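Local coordinates for protein O-methyltransferase, putative (Bacillus cereus, PDB 3DUW) that probably transfers the methyl group of S-adenosyl-L-methionine to an oxygen atom of its acceptor, and here holds the spent cofactor S-adenosyl-L-homocysteine, at residues 17-22 with 46-51; 62-65 with 71-74; 145-150 with 191-196; 152-157 with 197-202. One frame throughout, in Å; residues are numbered along the deposited sequence.

Contact 1 (17-22 with 46-51)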
# COMPACT_ATOMS: atom_id res chain seq x y z
N VAL A 17 11.36 9.21 -11.78
CA VAL A 17 11.87 9.95 -10.64
C VAL A 17 12.19 9.12 -9.40
O VAL A 17 13.22 9.34 -8.77
CB VAL A 17 10.89 11.08 -10.24
CG1 VAL A 17 10.67 12.02 -11.41
CG2 VAL A 17 9.57 10.50 -9.77
N LEU A 18 11.34 8.16 -9.07
CA LEU A 18 11.52 7.36 -7.85
C LEU A 18 12.23 6.02 -7.97
O LEU A 18 12.64 5.46 -6.95
CB LEU A 18 10.17 7.13 -7.17
CG LEU A 18 9.34 8.36 -6.80
CD1 LEU A 18 8.07 7.91 -6.09
CD2 LEU A 18 10.14 9.28 -5.89
N ILE A 19 12.38 5.51 -9.18
CA ILE A 19 13.02 4.21 -9.35
C ILE A 19 14.24 4.29 -10.26
O ILE A 19 14.11 4.36 -11.48
CB ILE A 19 12.01 3.18 -9.92
CG1 ILE A 19 10.76 3.14 -9.03
CG2 ILE A 19 12.65 1.80 -9.99
CD1 ILE A 19 9.67 2.21 -9.52
N PRO A 20 15.45 4.29 -9.67
CA PRO A 20 16.68 4.36 -10.46
C PRO A 20 16.74 3.26 -11.51
O PRO A 20 16.24 2.15 -11.30
CB PRO A 20 17.77 4.22 -9.40
CG PRO A 20 17.15 4.86 -8.20
CD PRO A 20 15.74 4.31 -8.23
N LYS A 21 17.36 3.57 -12.65
CA LYS A 21 17.50 2.61 -13.73
C LYS A 21 18.14 1.33 -13.19
O LYS A 21 19.07 1.39 -12.38
CB LYS A 21 18.34 3.20 -14.86
CG LYS A 21 17.67 4.35 -15.60
CD LYS A 21 16.43 3.88 -16.36
CE LYS A 21 15.70 5.05 -17.00
NZ LYS A 21 16.55 5.81 -17.96
N ASP A 22 17.64 0.19 -13.64
CA ASP A 22 18.14 -1.11 -13.19
C ASP A 22 18.32 -2.03 -14.40
O ASP A 22 17.36 -2.64 -14.86
CB ASP A 22 17.15 -1.74 -12.21
CG ASP A 22 17.71 -2.96 -11.52
OD1 ASP A 22 18.40 -3.76 -12.18
OD2 ASP A 22 17.45 -3.13 -10.31
N GLN A 46 4.57 -1.21 -8.77
CA GLN A 46 3.92 -2.22 -7.93
C GLN A 46 5.02 -3.10 -7.32
O GLN A 46 4.93 -3.49 -6.16
CB GLN A 46 2.97 -3.08 -8.77
CG GLN A 46 1.75 -2.34 -9.26
CD GLN A 46 0.95 -3.13 -10.28
OE1 GLN A 46 1.38 -4.18 -10.74
NE2 GLN A 46 -0.22 -2.61 -10.64
N GLY A 47 6.04 -3.42 -8.12
CA GLY A 47 7.13 -4.22 -7.60
C GLY A 47 7.82 -3.52 -6.45
O GLY A 47 8.12 -4.13 -5.43
N LYS A 48 8.06 -2.22 -6.60
CA LYS A 48 8.72 -1.49 -5.52
C LYS A 48 7.82 -1.39 -4.31
O LYS A 48 8.30 -1.38 -3.17
CB LYS A 48 9.16 -0.10 -5.97
CG LYS A 48 10.05 0.55 -4.93
CD LYS A 48 10.87 1.68 -5.49
CE LYS A 48 11.87 2.16 -4.45
NZ LYS A 48 12.68 3.29 -4.98
N PHE A 49 6.51 -1.32 -4.53
CA PHE A 49 5.56 -1.27 -3.43
C PHE A 49 5.74 -2.56 -2.62
O PHE A 49 5.80 -2.53 -1.39
CB PHE A 49 4.13 -1.19 -3.95
CG PHE A 49 3.09 -1.29 -2.86
CD1 PHE A 49 2.75 -0.18 -2.10
CD2 PHE A 49 2.48 -2.51 -2.58
CE1 PHE A 49 1.83 -0.28 -1.06
CE2 PHE A 49 1.56 -2.62 -1.54
CZ PHE A 49 1.23 -1.50 -0.78
N LEU A 50 5.82 -3.69 -3.31
CA LEU A 50 6.00 -4.97 -2.63
C LEU A 50 7.32 -5.00 -1.86
O LEU A 50 7.36 -5.43 -0.71
CB LEU A 50 5.96 -6.12 -3.63
CG LEU A 50 4.59 -6.40 -4.26
CD1 LEU A 50 4.76 -7.44 -5.35
CD2 LEU A 50 3.60 -6.89 -3.21
N GLN A 51 8.40 -4.56 -2.50
CA GLN A 51 9.70 -4.55 -1.85
C GLN A 51 9.65 -3.72 -0.57
O GLN A 51 10.13 -4.15 0.48
CB GLN A 51 10.75 -3.98 -2.79
CG GLN A 51 12.15 -3.98 -2.24
CD GLN A 51 13.13 -3.41 -3.24
OE1 GLN A 51 13.15 -2.21 -3.48
NE2 GLN A 51 13.92 -4.27 -3.85

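Contact 2 (62-65 with 71-74). With SAH (S-adenosyl-L-homocysteine), chain C.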
# COMPACT_ATOMS: atom_id res chain seq x y z
N ILE A 62 9.11 -15.38 2.93
CA ILE A 62 8.10 -15.02 1.95
C ILE A 62 7.61 -16.17 1.08
O ILE A 62 8.41 -16.99 0.61
CB ILE A 62 8.64 -13.92 1.00
CG1 ILE A 62 9.09 -12.71 1.80
CG2 ILE A 62 7.58 -13.54 -0.02
CD1 ILE A 62 9.74 -11.62 0.96
N LEU A 63 6.30 -16.22 0.86
CA LEU A 63 5.69 -17.22 0.01
C LEU A 63 5.01 -16.49 -1.13
O LEU A 63 4.20 -15.59 -0.90
CB LEU A 63 4.64 -18.04 0.78
CG LEU A 63 3.76 -18.96 -0.07
CD1 LEU A 63 4.62 -20.05 -0.71
CD2 LEU A 63 2.68 -19.59 0.80
N GLU A 64 5.37 -16.85 -2.36
CA GLU A 64 4.76 -16.25 -3.54
C GLU A 64 4.09 -17.33 -4.36
O GLU A 64 4.66 -18.41 -4.56
CB GLU A 64 5.82 -15.55 -4.40
CG GLU A 64 5.29 -15.04 -5.73
CD GLU A 64 6.34 -14.32 -6.52
OE1 GLU A 64 7.31 -14.98 -6.97
OE2 GLU A 64 6.22 -13.09 -6.68
N ILE A 65 2.88 -17.06 -4.83
CA ILE A 65 2.14 -18.00 -5.65
C ILE A 65 1.98 -17.34 -7.02
O ILE A 65 1.23 -16.38 -7.17
CB ILE A 65 0.76 -18.33 -5.04
CG1 ILE A 65 0.92 -18.75 -3.57
CG2 ILE A 65 0.09 -19.44 -5.83
CD1 ILE A 65 -0.39 -19.07 -2.86
N TYR A 71 10.01 -11.64 -11.99
CA TYR A 71 10.12 -10.20 -11.84
C TYR A 71 9.67 -9.75 -10.44
O TYR A 71 10.42 -9.09 -9.73
CB TYR A 71 9.30 -9.50 -12.93
CG TYR A 71 9.48 -7.99 -12.95
CD1 TYR A 71 10.62 -7.41 -13.50
CD2 TYR A 71 8.50 -7.16 -12.42
CE1 TYR A 71 10.79 -6.03 -13.51
CE2 TYR A 71 8.66 -5.78 -12.43
CZ TYR A 71 9.80 -5.22 -12.97
OH TYR A 71 9.95 -3.85 -12.95
N SER A 72 8.45 -10.11 -10.04
CA SER A 72 7.98 -9.74 -8.71
C SER A 72 8.86 -10.40 -7.65
O SER A 72 9.12 -9.81 -6.60
CB SER A 72 6.54 -10.19 -8.49
OG SER A 72 6.41 -11.59 -8.71
N THR A 73 9.29 -11.62 -7.93
CA THR A 73 10.12 -12.39 -7.00
C THR A 73 11.39 -11.63 -6.64
O THR A 73 11.80 -11.62 -5.48
CB THR A 73 10.51 -13.73 -7.62
OG1 THR A 73 9.42 -14.23 -8.41
CG2 THR A 73 10.84 -14.74 -6.54
N ILE A 74 12.01 -11.02 -7.64
CA ILE A 74 13.23 -10.26 -7.41
C ILE A 74 12.95 -9.03 -6.53
O ILE A 74 13.72 -8.73 -5.61
CB ILE A 74 13.86 -9.84 -8.76
CG1 ILE A 74 14.42 -11.09 -9.46
CG2 ILE A 74 14.94 -8.80 -8.55
CD1 ILE A 74 14.77 -10.89 -10.91
N SAH C . 3.73 -12.33 -9.93
CA SAH C . 4.57 -12.50 -11.18
CB SAH C . 3.72 -12.89 -12.34
CG SAH C . 2.94 -14.19 -12.24
SD SAH C . 1.75 -14.28 -13.65
C SAH C . 5.23 -11.12 -11.50
O SAH C . 4.93 -10.15 -10.80
OXT SAH C . 6.05 -11.09 -12.49
C5' SAH C . 0.79 -15.63 -13.11
C4' SAH C . 1.64 -16.99 -13.07
O4' SAH C . 0.67 -17.92 -12.60
C3' SAH C . 2.07 -17.56 -14.41
O3' SAH C . 3.49 -17.71 -14.50
C2' SAH C . 1.27 -18.92 -14.48
O2' SAH C . 1.94 -19.93 -15.23
C1' SAH C . 1.09 -19.25 -13.01
N9 SAH C . 0.13 -20.13 -12.69
C8 SAH C . -1.14 -20.37 -13.20
N7 SAH C . -1.79 -21.33 -12.62
C5 SAH C . -0.90 -21.81 -11.63
C6 SAH C . -1.05 -22.87 -10.66
N6 SAH C . -2.14 -23.63 -10.54
N1 SAH C . 0.04 -23.05 -9.84
C2 SAH C . 1.18 -22.31 -9.92
N3 SAH C . 1.35 -21.29 -10.84
C4 SAH C . 0.28 -21.10 -11.66

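Contact 3 (145-150 with 191-196). With SAH (S-adenosyl-L-homocysteine), chain C.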
# COMPACT_ATOMS: atom_id res chain seq x y z
N ASN A 145 -8.36 -19.68 -8.42
CA ASN A 145 -8.02 -20.48 -7.24
C ASN A 145 -7.70 -19.66 -5.99
O ASN A 145 -7.23 -20.21 -4.99
CB ASN A 145 -6.85 -21.41 -7.55
CG ASN A 145 -7.31 -22.80 -7.97
OD1 ASN A 145 -6.69 -23.43 -8.83
ND2 ASN A 145 -8.38 -23.28 -7.35
N ASN A 146 -7.96 -18.36 -6.03
CA ASN A 146 -7.69 -17.52 -4.87
C ASN A 146 -8.34 -18.01 -3.58
O ASN A 146 -7.76 -17.89 -2.51
CB ASN A 146 -8.08 -16.07 -5.15
CG ASN A 146 -6.92 -15.27 -5.70
OD1 ASN A 146 -6.10 -15.77 -6.46
ND2 ASN A 146 -6.84 -14.00 -5.31
N PRO A 147 -9.56 -18.57 -3.66
CA PRO A 147 -10.18 -19.05 -2.42
C PRO A 147 -9.30 -20.10 -1.74
O PRO A 147 -9.04 -20.02 -0.54
CB PRO A 147 -11.51 -19.64 -2.90
CG PRO A 147 -11.85 -18.78 -4.07
CD PRO A 147 -10.52 -18.64 -4.79
N ALA A 148 -8.85 -21.08 -2.51
CA ALA A 148 -8.00 -22.14 -1.98
C ALA A 148 -6.64 -21.60 -1.54
O ALA A 148 -6.11 -22.01 -0.51
CB ALA A 148 -7.82 -23.24 -3.04
N TYR A 149 -6.07 -20.68 -2.32
CA TYR A 149 -4.77 -20.12 -1.96
C TYR A 149 -4.87 -19.31 -0.67
O TYR A 149 -3.95 -19.30 0.13
CB TYR A 149 -4.21 -19.26 -3.09
CG TYR A 149 -3.95 -20.02 -4.38
CD1 TYR A 149 -3.55 -21.36 -4.35
CD2 TYR A 149 -4.10 -19.41 -5.62
CE1 TYR A 149 -3.32 -22.07 -5.52
CE2 TYR A 149 -3.86 -20.10 -6.80
CZ TYR A 149 -3.48 -21.43 -6.74
OH TYR A 149 -3.27 -22.14 -7.90
N PHE A 150 -6.00 -18.64 -0.48
CA PHE A 150 -6.20 -17.85 0.74
C PHE A 150 -6.25 -18.78 1.94
O PHE A 150 -5.64 -18.51 2.97
CB PHE A 150 -7.50 -17.04 0.66
CG PHE A 150 -7.87 -16.35 1.94
CD1 PHE A 150 -6.98 -15.47 2.55
CD2 PHE A 150 -9.09 -16.60 2.55
CE1 PHE A 150 -7.31 -14.85 3.76
CE2 PHE A 150 -9.43 -15.99 3.76
CZ PHE A 150 -8.53 -15.11 4.36
N TYR A 191 -12.84 -12.32 -1.74
CA TYR A 191 -13.31 -11.23 -0.88
C TYR A 191 -14.25 -11.80 0.19
O TYR A 191 -14.13 -11.50 1.38
CB TYR A 191 -14.08 -10.19 -1.70
CG TYR A 191 -13.25 -9.16 -2.43
CD1 TYR A 191 -12.90 -7.95 -1.82
CD2 TYR A 191 -12.87 -9.36 -3.76
CE1 TYR A 191 -12.20 -6.97 -2.52
CE2 TYR A 191 -12.17 -8.38 -4.46
CZ TYR A 191 -11.84 -7.19 -3.84
OH TYR A 191 -11.18 -6.20 -4.54
N GLU A 192 -15.19 -12.64 -0.25
CA GLU A 192 -16.16 -13.25 0.65
C GLU A 192 -15.52 -14.10 1.74
O GLU A 192 -15.92 -14.04 2.90
CB GLU A 192 -17.15 -14.09 -0.16
CG GLU A 192 -18.08 -13.26 -1.04
CD GLU A 192 -18.71 -14.08 -2.15
OE1 GLU A 192 -18.64 -15.32 -2.10
OE2 GLU A 192 -19.27 -13.48 -3.09
N LEU A 193 -14.51 -14.89 1.38
CA LEU A 193 -13.85 -15.74 2.36
C LEU A 193 -13.09 -14.91 3.39
O LEU A 193 -13.06 -15.26 4.57
CB LEU A 193 -12.90 -16.71 1.66
CG LEU A 193 -13.63 -17.94 1.12
CD1 LEU A 193 -12.69 -18.73 0.23
CD2 LEU A 193 -14.11 -18.79 2.29
N ILE A 194 -12.47 -13.83 2.94
CA ILE A 194 -11.75 -12.96 3.85
C ILE A 194 -12.74 -12.41 4.88
O ILE A 194 -12.45 -12.38 6.07
CB ILE A 194 -11.10 -11.78 3.08
CG1 ILE A 194 -9.97 -12.31 2.19
CG2 ILE A 194 -10.59 -10.74 4.06
CD1 ILE A 194 -9.41 -11.27 1.24
N ALA A 195 -13.91 -12.01 4.40
CA ALA A 195 -14.95 -11.48 5.28
C ALA A 195 -15.43 -12.54 6.27
O ALA A 195 -15.82 -12.22 7.40
CB ALA A 195 -16.12 -10.98 4.45
N ALA A 196 -15.40 -13.80 5.85
CA ALA A 196 -15.85 -14.91 6.70
C ALA A 196 -14.78 -15.40 7.69
O ALA A 196 -15.10 -16.18 8.59
CB ALA A 196 -16.33 -16.06 5.83
N SAH C . 3.73 -12.33 -9.93
CA SAH C . 4.57 -12.50 -11.18
CB SAH C . 3.72 -12.89 -12.34
CG SAH C . 2.94 -14.19 -12.24
SD SAH C . 1.75 -14.28 -13.65
C SAH C . 5.23 -11.12 -11.50
O SAH C . 4.93 -10.15 -10.80
OXT SAH C . 6.05 -11.09 -12.49
C5' SAH C . 0.79 -15.63 -13.11
C4' SAH C . 1.64 -16.99 -13.07
O4' SAH C . 0.67 -17.92 -12.60
C3' SAH C . 2.07 -17.56 -14.41
O3' SAH C . 3.49 -17.71 -14.50
C2' SAH C . 1.27 -18.92 -14.48
O2' SAH C . 1.94 -19.93 -15.23
C1' SAH C . 1.09 -19.25 -13.01
N9 SAH C . 0.13 -20.13 -12.69
C8 SAH C . -1.14 -20.37 -13.20
N7 SAH C . -1.79 -21.33 -12.62
C5 SAH C . -0.90 -21.81 -11.63
C6 SAH C . -1.05 -22.87 -10.66
N6 SAH C . -2.14 -23.63 -10.54
N1 SAH C . 0.04 -23.05 -9.84
C2 SAH C . 1.18 -22.31 -9.92
N3 SAH C . 1.35 -21.29 -10.84
C4 SAH C . 0.28 -21.10 -11.66

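Contact 4 (152-157 with 197-202)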
# COMPACT_ATOMS: atom_id res chain seq x y z
N TRP A 152 -4.88 -21.70 2.20
CA TRP A 152 -3.53 -22.21 2.42
C TRP A 152 -2.65 -21.14 3.05
O TRP A 152 -1.82 -21.42 3.91
CB TRP A 152 -2.90 -22.67 1.10
CG TRP A 152 -3.15 -24.11 0.81
CD1 TRP A 152 -3.90 -24.63 -0.20
CD2 TRP A 152 -2.65 -25.23 1.55
NE1 TRP A 152 -3.90 -26.00 -0.14
CE2 TRP A 152 -3.14 -26.40 0.92
CE3 TRP A 152 -1.83 -25.36 2.68
CZ2 TRP A 152 -2.84 -27.69 1.39
CZ3 TRP A 152 -1.53 -26.64 3.14
CH2 TRP A 152 -2.04 -27.79 2.50
N ALA A 153 -2.84 -19.89 2.62
CA ALA A 153 -2.06 -18.79 3.16
C ALA A 153 -2.30 -18.68 4.66
O ALA A 153 -1.36 -18.55 5.44
CB ALA A 153 -2.45 -17.48 2.48
N LEU A 154 -3.56 -18.75 5.06
CA LEU A 154 -3.93 -18.67 6.47
C LEU A 154 -3.30 -19.83 7.23
O LEU A 154 -2.77 -19.66 8.33
CB LEU A 154 -5.45 -18.74 6.61
CG LEU A 154 -6.15 -17.65 7.42
CD1 LEU A 154 -7.56 -18.11 7.75
CD2 LEU A 154 -5.38 -17.35 8.70
N LYS A 155 -3.38 -21.01 6.63
CA LYS A 155 -2.84 -22.23 7.22
C LYS A 155 -1.33 -22.17 7.44
O LYS A 155 -0.82 -22.67 8.45
CB LYS A 155 -3.19 -23.42 6.32
CG LYS A 155 -2.98 -24.79 6.94
CD LYS A 155 -3.51 -25.88 6.01
CE LYS A 155 -3.51 -27.25 6.67
NZ LYS A 155 -4.08 -28.30 5.79
N LEU A 156 -0.62 -21.54 6.51
CA LEU A 156 0.83 -21.43 6.59
C LEU A 156 1.32 -20.10 7.15
O LEU A 156 2.51 -19.78 7.05
CB LEU A 156 1.43 -21.66 5.20
CG LEU A 156 1.04 -22.99 4.55
CD1 LEU A 156 1.59 -23.06 3.14
CD2 LEU A 156 1.55 -24.15 5.40
N SER A 157 0.42 -19.34 7.75
CA SER A 157 0.77 -18.03 8.30
C SER A 157 1.06 -18.05 9.80
O SER A 157 1.06 -19.11 10.44
CB SER A 157 -0.38 -17.05 8.05
OG SER A 157 -1.51 -17.39 8.83
N GLU A 197 -13.54 -14.97 7.51
CA GLU A 197 -12.45 -15.38 8.39
C GLU A 197 -12.15 -14.28 9.42
O GLU A 197 -11.55 -13.26 9.11
CB GLU A 197 -11.19 -15.68 7.58
CG GLU A 197 -11.29 -16.94 6.70
CD GLU A 197 -10.99 -18.23 7.45
OE1 GLU A 197 -11.06 -18.24 8.70
OE2 GLU A 197 -10.71 -19.25 6.79
N PRO A 198 -12.58 -14.49 10.68
CA PRO A 198 -12.36 -13.50 11.74
C PRO A 198 -10.89 -13.21 12.02
O PRO A 198 -10.55 -12.15 12.55
CB PRO A 198 -13.04 -14.14 12.95
CG PRO A 198 -14.12 -14.96 12.33
CD PRO A 198 -13.41 -15.60 11.17
N ARG A 199 -10.01 -14.14 11.66
CA ARG A 199 -8.58 -13.95 11.90
C ARG A 199 -7.89 -13.08 10.86
O ARG A 199 -6.68 -12.85 10.95
CB ARG A 199 -7.90 -15.32 11.97
CG ARG A 199 -8.19 -16.20 10.77
CD ARG A 199 -7.84 -17.65 11.04
NE ARG A 199 -6.44 -17.82 11.43
CZ ARG A 199 -5.80 -18.99 11.42
NH1 ARG A 199 -6.43 -20.09 11.03
NH2 ARG A 199 -4.53 -19.05 11.78
N VAL A 200 -8.64 -12.57 9.89
CA VAL A 200 -8.05 -11.73 8.85
C VAL A 200 -8.81 -10.42 8.62
O VAL A 200 -10.03 -10.42 8.45
CB VAL A 200 -7.98 -12.49 7.50
CG1 VAL A 200 -7.35 -11.61 6.42
CG2 VAL A 200 -7.19 -13.77 7.66
N SER A 201 -8.08 -9.31 8.64
CA SER A 201 -8.65 -7.99 8.42
C SER A 201 -8.00 -7.46 7.14
O SER A 201 -6.78 -7.53 6.99
CB SER A 201 -8.35 -7.06 9.59
OG SER A 201 -6.96 -6.91 9.78
N ALA A 202 -8.81 -6.92 6.23
CA ALA A 202 -8.26 -6.45 4.97
C ALA A 202 -8.94 -5.23 4.38
O ALA A 202 -10.01 -4.80 4.81
CB ALA A 202 -8.32 -7.59 3.95
O HOH W 1 -1.59 -17.52 12.00

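Contact 1 (17-22 with 46-51)
K48 on helix 44-57 reaches across to the end of helix 4-18, where its NZ gives a hydrogen bond of 2.9 Å to the backbone oxygen O of L18. The ammonium meets that oxygen at a C=O...N angle of 154°, tilted 24° out of the carbonyl plane. Reach comes from the shape of the lysine: CG stands anti to the backbone nitrogen (chi1 -170°) and the rest of the chain is extended, carrying NZ well beyond its own helix. On the way its methylenes slide past I19 in the opposite sense, with K48 CD 3.8 Å from I19 CG1. I19 is the first residue to leave the helical path, so the lysine meets the chain just where helix 4-18 gives way to a loop. W75 on helix 71-77 packs against both I19 and K48. The second subunit closes in as well: its T203 packs on L18, its S201 on K48, and its A202 O takes a weak hydrogen bond from K48 NZ. Farther along the loop, D22 caps the next helix through L25 N and pairs with R78 in a salt bridge. Two carbonyl oxygens, one from each subunit, thus take up a largely buried amine. The last turn of helix 4-18, the negative end of its dipole, would probably help to stabilise a positive charge there.

Contact 2 (62-65 with 71-74)
E64, S72 and T73 meet at the first beta-alpha-beta unit of the Rossmann-like methyltransferase fold, where strand 61-65 leads into the cofactor pocket and helix 71-77 begins beyond it. The carboxylate of E64 receives one hydroxyl on each oxygen. T73 OG1 donates to the syn lone pair of E64 OE1, 2.7 Å away. S72 OG donates to E64 OE2 over a short 2.5 Å, also from the syn side but 33° out of the carboxylate plane. E64 spans the gap because CG lies anti to the backbone nitrogen (chi1 173°) and the chain stays extended, putting the carboxylate in front of the helix. Having donated to E64, S72 OG is left to accept from the amino nitrogen N of S-adenosyl-L-homocysteine at 3.0 Å. E64 is a second-shell residue that probably orients the serine toward the ligand, and its negative charge probably suits the nearby amino group. A third hydroxyl, that of T88, bonds to E64 OE1 and further limits rotation of the carboxylate. Y71 comes in from the ligand's carboxylate end, with CB 3.6 Å from OXT of S-adenosyl-L-homocysteine. In the surrounding fold, E64 pairs through its backbone with V87 of strand 85-90 and packs on F138 of strand 136-139. T73 lies on V86, while Y71 and I74 turn to helix 23-34.

Contact 3 (145-150 with 191-196)
F150 of helix 146-155 lays its ring against L193 and I194 of helix 182-196, and P147 one turn earlier meets L193. The axes of the two short helical segments diverge by 31° and approach to 9.8 Å, with no hydrogen bond between them. On the buried side, CG of F150 stands anti to the backbone nitrogen (chi1 172°), which sends the ring across the gap. There I194 CG1 sits over one face in a CH-pi contact, 4.0 Å from the F150 ring centroid. L193 adds its backbone oxygen, obliquely placed 3.8 Å from F150 CE2, and its CB, 3.9 Å from F150 CD2. V200 of strand 200-209 packs on both F150 and I194. The side nearer solvent is thinner: L193 there offers one methyl branch to the proline, both residues being partly exposed. That one touch is nonetheless tight, L193 CD1 lying 3.5 Å from P147 CB. Y149, next to F150, serves the cofactor pocket instead, its OH held by a hydrogen bond to D142 and standing 3.2 Å from N6 of S-adenosyl-L-homocysteine. Around Y191 and I194, L18 of the second subunit packs as well. Such side-by-side helices laid on a sheet are part of the alpha/beta sandwich of class I methyltransferases, in which helix 146-155 links strands 136-139 and 162-166.

Contact 4 (152-157 with 197-202)
L154, near the end of helix 146-155, packs into the type I beta turn from E197 to V200 that leads into strand 200-209, outermost in this chain's Rossmann-like methyltransferase sheet. Its CB points at the turn, and the side chain also packs on V221. From CB the chain leads to CG, which lies 4.0 Å from V200 CG2. At the branch, CD1 lies between E197 and R199, 3.4 Å from E197 CD and 3.3 Å from R199 CD. The other methyl, CD2, comes over one face of the R199 guanidinium, reaching within 3.0 Å of R199 NE. These methyl contacts are closer than ordinary van der Waals contact, and chi1 of L154 (-128°) is far from staggered, which makes the exact placing of both methyls doubtful. R199 is bent at chi3, which folds its flat group back over the leucine. E197 OE2 lies close to the like-charged OE2 of E151, a pairing that would probably raise the affinity of one of them for a proton. At the helix end, L154 O accepts from both S157 N and S157 OG, the hydroxyl at 2.6 Å. A water donates to S157 OG at 3.2 Å and accepts a weak bond from R199 NH2.

In the fold
The centre of contact 2 lies about 6 Å from that of the chain, and this contact works by hydroxyl-carboxylate bonds beside the ligand; the centres of the other three are about 15 or 16 Å out. Contacts 3 and 4 share helix 146-155 and meet beside strand 200-209: F150 packs on E197 and V200. Apolar touches dominate both, but contact 4 also carries exposed charge and a water. Contact 1, on the opposite side of the chain's centre, is buried and centres on one lysine-carbonyl bond, whereas contacts 3 and 4 are partly buried. It meets contact 4 only through the dimer, as K48 bonds weakly to A202 of the second subunit. Contacts 2 and 3 flank S-adenosyl-L-homocysteine, and I65 touches Y149 between them.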